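Local coordinates for protein probable transcriptional regulator (Rhodococcus jostii, PDB 3ON2) that probably binds DNA as a TetR-family transcriptional regulator, with a helical C-terminal domain whose pocket may receive a small-molecule effector, at residues A64-E76 / V125-R137. Residues are numbered along the deposited sequence; the frame is centred on the assembly and turned at random.
Sequences AESGFLRLTAALE and VEAGHASMDLTVR
A127 sets its methyl against the CB of F68, 3.7 Å from CB to CB, with the CG of E65 and a methyl of L69 flanking it; so small a side chain lets the two helices run close together. Its carbonyl oxygen also takes part, accepting a hydrogen bond from a water that is bonded in turn to the OG1 of T72. One residue on, G128 lies under the F68 ring: its CA sits 3.6 Å from the ring centroid, only 19° off the normal, a CH-pi contact over one face. Lacking a side chain, the glycine lets the ring lie directly against the backbone. M111 and K115 of helix 105-115 also touch this phenylalanine. S131 then provides the direct polar link. With its OG anti to the carbonyl carbon (chi1 -47°), S131 OG and T72 OG1 share a hydrogen bond of 2.7 Å in which either could be the donor; short hydroxyl side chains can pair this way where the CA atoms of T72 and S131 are just 4.7 Å apart. The same OG lies near the plane of the F68 ring, at its edge. Farther along, in one of its two modelled conformers, L134 sets CD1 near the CB of L75 and CD2 near the aliphatic CG of E76, while L93 of helix 86-103 touches L75. The axes of segments 64-76 and 125-137 approach to 8.3 Å at 15°, nearly parallel. Helix 56-81 is thus packed along helix 122-144 in the all-helical TetR fold, and F68, L71, L75, G128 and S131 help line the pocket holding a polyether, probably from the crystallisation liquor, consistent with the place where TetR relatives take up their effectors.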
# COMPACT_ATOMS: atom_id res chain seq x y z
N ALA A 64 -3.19 -7.88 5.78
CA ALA A 64 -1.95 -7.53 5.07
C ALA A 64 -2.09 -7.80 3.57
O ALA A 64 -1.72 -6.95 2.75
CB ALA A 64 -0.78 -8.31 5.66
N GLU A 65 -2.59 -8.97 3.20
CA GLU A 65 -2.81 -9.31 1.78
C GLU A 65 -3.77 -8.33 1.10
O GLU A 65 -3.48 -7.80 0.03
CB GLU A 65 -3.33 -10.75 1.64
CG GLU A 65 -3.27 -11.27 0.20
CD GLU A 65 -4.24 -12.41 -0.05
OE1 GLU A 65 -5.18 -12.61 0.77
OE2 GLU A 65 -4.08 -13.10 -1.08
N SER A 66 -4.89 -8.07 1.77
CA SER A 66 -5.87 -7.11 1.30
C SER A 66 -5.29 -5.70 1.13
O SER A 66 -5.66 -4.98 0.18
CB SER A 66 -7.03 -7.05 2.28
OG SER A 66 -7.94 -6.05 1.88
N GLY A 67 -4.42 -5.30 2.06
CA GLY A 67 -3.73 -4.02 1.98
C GLY A 67 -2.87 -3.87 0.73
O GLY A 67 -2.93 -2.86 0.04
N PHE A 68 -2.07 -4.89 0.43
CA PHE A 68 -1.28 -4.87 -0.78
C PHE A 68 -2.14 -4.88 -2.03
O PHE A 68 -1.89 -4.12 -2.96
CB PHE A 68 -0.25 -6.00 -0.81
CG PHE A 68 0.95 -5.73 0.02
CD1 PHE A 68 1.86 -4.73 -0.35
CD2 PHE A 68 1.16 -6.46 1.19
CE1 PHE A 68 2.97 -4.48 0.42
CE2 PHE A 68 2.26 -6.22 1.99
CZ PHE A 68 3.17 -5.24 1.61
N LEU A 69 -3.17 -5.73 -2.04
CA LEU A 69 -4.08 -5.79 -3.21
C LEU A 69 -4.67 -4.41 -3.50
O LEU A 69 -4.71 -3.96 -4.67
CB LEU A 69 -5.18 -6.83 -2.98
CG LEU A 69 -4.67 -8.27 -3.05
CD1 LEU A 69 -5.80 -9.25 -2.71
CD2 LEU A 69 -4.09 -8.61 -4.42
N ARG A 70 -5.09 -3.73 -2.45
CA ARG A 70 -5.66 -2.39 -2.55
C ARG A 70 -4.64 -1.33 -2.94
O ARG A 70 -4.98 -0.39 -3.67
CB ARG A 70 -6.40 -2.01 -1.26
CG ARG A 70 -7.69 -2.80 -1.08
CD ARG A 70 -8.43 -2.27 0.11
NE ARG A 70 -7.98 -2.95 1.30
CZ ARG A 70 -8.02 -2.41 2.51
NH1 ARG A 70 -8.43 -1.15 2.69
NH2 ARG A 70 -7.60 -3.14 3.54
N LEU A 71 -3.41 -1.47 -2.45
CA LEU A 71 -2.34 -0.55 -2.85
C LEU A 71 -2.04 -0.70 -4.34
O LEU A 71 -1.90 0.30 -5.06
CB LEU A 71 -1.06 -0.76 -2.02
CG LEU A 71 0.21 -0.01 -2.49
CD1 LEU A 71 0.02 1.55 -2.51
CD2 LEU A 71 1.38 -0.40 -1.60
N THR A 72 -1.93 -1.95 -4.80
CA THR A 72 -1.75 -2.19 -6.23
C THR A 72 -2.91 -1.58 -7.05
O THR A 72 -2.68 -0.88 -8.04
CB THR A 72 -1.60 -3.70 -6.55
OG1 THR A 72 -0.44 -4.20 -5.88
CG2 THR A 72 -1.45 -3.93 -8.07
N ALA A 73 -4.15 -1.83 -6.63
CA ALA A 73 -5.32 -1.24 -7.26
C ALA A 73 -5.21 0.30 -7.37
O ALA A 73 -5.45 0.86 -8.43
CB ALA A 73 -6.61 -1.67 -6.51
N ALA A 74 -4.78 0.96 -6.29
CA ALA A 74 -4.63 2.41 -6.25
C ALA A 74 -3.55 2.92 -7.20
O ALA A 74 -3.73 3.95 -7.87
CB ALA A 74 -4.31 2.87 -4.80
N LEU A 75 -2.43 2.22 -7.26
CA LEU A 75 -1.37 2.60 -8.21
C LEU A 75 -1.86 2.42 -9.67
O LEU A 75 -1.63 3.28 -10.52
CB LEU A 75 -0.09 1.78 -7.95
CG LEU A 75 0.54 1.94 -6.58
CD1 LEU A 75 1.74 0.98 -6.37
CD2 LEU A 75 0.93 3.43 -6.33
N GLU A 76 -2.53 1.32 -9.96
CA GLU A 76 -3.07 1.09 -11.33
C GLU A 76 -4.08 2.17 -11.75
O GLU A 76 -4.08 2.62 -12.91
CB GLU A 76 -3.72 -0.28 -11.44
CG GLU A 76 -2.77 -1.47 -11.34
CD GLU A 76 -3.52 -2.79 -11.16
OE1 GLU A 76 -2.87 -3.86 -11.27
OE2 GLU A 76 -4.76 -2.77 -10.92
N VAL A 125 3.41 -12.28 0.72
CA VAL A 125 4.65 -12.02 -0.03
C VAL A 125 4.34 -11.73 -1.51
O VAL A 125 4.84 -10.74 -2.05
CB VAL A 125 5.68 -13.18 0.10
CG1 VAL A 125 6.91 -12.91 -0.78
CG2 VAL A 125 6.11 -13.37 1.56
N GLU A 126 3.50 -12.56 -2.13
CA GLU A 126 3.13 -12.41 -3.57
C GLU A 126 2.37 -11.11 -3.87
O GLU A 126 2.61 -10.46 -4.89
CB GLU A 126 2.30 -13.60 -4.05
CG GLU A 126 3.11 -14.89 -4.28
CD GLU A 126 2.23 -16.11 -4.56
OE1 GLU A 126 1.04 -15.92 -4.93
OE2 GLU A 126 2.73 -17.26 -4.40
N ALA A 127 1.43 -10.77 -2.99
CA ALA A 127 0.68 -9.53 -3.10
C ALA A 127 1.61 -8.30 -3.02
O ALA A 127 1.45 -7.36 -3.80
CB ALA A 127 -0.41 -9.47 -2.01
N GLY A 128 2.57 -8.32 -2.09
CA GLY A 128 3.55 -7.23 -1.92
C GLY A 128 4.45 -7.07 -3.15
O GLY A 128 4.75 -5.93 -3.61
N HIS A 129 4.87 -8.20 -3.71
CA HIS A 129 5.69 -8.18 -4.93
C HIS A 129 4.94 -7.63 -6.14
O HIS A 129 5.55 -7.05 -7.03
CB HIS A 129 6.28 -9.57 -5.20
CG HIS A 129 7.33 -9.98 -4.22
ND1 HIS A 129 8.22 -11.00 -4.45
CD2 HIS A 129 7.65 -9.47 -3.00
CE1 HIS A 129 9.03 -11.13 -3.41
NE2 HIS A 129 8.70 -10.21 -2.52
N ALA A 130 3.61 -7.79 -6.17
CA ALA A 130 2.80 -7.23 -7.27
C ALA A 130 2.81 -5.70 -7.36
O ALA A 130 2.89 -5.15 -8.47
CB ALA A 130 1.34 -7.76 -7.20
N SER A 131 2.73 -5.03 -6.21
CA SER A 131 2.78 -3.57 -6.15
C SER A 131 4.12 -3.11 -6.73
O SER A 131 4.19 -2.18 -7.55
CB SER A 131 2.58 -3.08 -4.68
OG SER A 131 1.46 -3.70 -3.98
N MSE A 132 5.20 -3.79 -6.34
CA MSE A 132 6.53 -3.42 -6.82
C MSE A 132 6.72 -3.72 -8.30
O MSE A 132 7.27 -2.89 -9.02
CB MSE A 132 7.64 -4.08 -5.97
CG MSE A 132 9.08 -3.74 -6.45
SE MSE A 132 9.57 -1.83 -6.34
CE MSE A 132 9.65 -1.69 -4.40
N ASP A 133 6.25 -4.89 -8.76
CA ASP A 133 6.28 -5.29 -10.19
C ASP A 133 5.64 -4.25 -11.11
O ASP A 133 6.20 -3.92 -12.16
CB ASP A 133 5.58 -6.65 -10.40
CG ASP A 133 6.40 -7.82 -9.90
OD1 ASP A 133 7.57 -7.63 -9.48
OD2 ASP A 133 5.86 -8.96 -9.93
N LEU A 134 4.48 -3.75 -10.70
CA LEU A 134 3.79 -2.65 -11.38
C LEU A 134 4.75 -1.47 -11.63
O LEU A 134 4.90 -1.00 -12.76
CB LEU A 134 2.60 -2.19 -10.53
CG LEU A 134 1.59 -1.18 -11.07
CD1 LEU A 134 2.16 0.22 -11.05
CD2 LEU A 134 1.16 -1.57 -12.48
N THR A 135 5.40 -1.01 -10.57
CA THR A 135 6.35 0.09 -10.65
C THR A 135 7.52 -0.23 -11.59
O THR A 135 7.90 0.60 -12.41
CB THR A 135 6.90 0.42 -9.26
OG1 THR A 135 5.80 0.61 -8.36
CG2 THR A 135 7.77 1.66 -9.28
N VAL A 136 8.09 -1.43 -11.43
CA VAL A 136 9.24 -1.88 -12.24
C VAL A 136 8.86 -1.89 -13.74
O VAL A 136 9.66 -1.48 -14.58
CB VAL A 136 9.80 -3.27 -11.76
CG1 VAL A 136 10.88 -3.84 -12.74
CG2 VAL A 136 10.38 -3.17 -10.35
N ARG A 137 7.63 -2.32 -14.05
CA ARG A 137 7.11 -2.37 -15.43
C ARG A 137 7.00 -0.97 -16.04
O ARG A 137 7.42 -0.77 -17.17
CB ARG A 137 5.80 -3.16 -15.51
CG ARG A 137 4.72 -2.64 -16.50
CD ARG A 137 3.49 -3.58 -16.68
NE ARG A 137 2.81 -4.01 -15.44
CZ ARG A 137 3.21 -5.04 -14.67
NH1 ARG A 137 4.31 -5.73 -15.01
NH2 ARG A 137 2.54 -5.38 -13.57
O HOH W 1 -1.03 -6.75 -5.08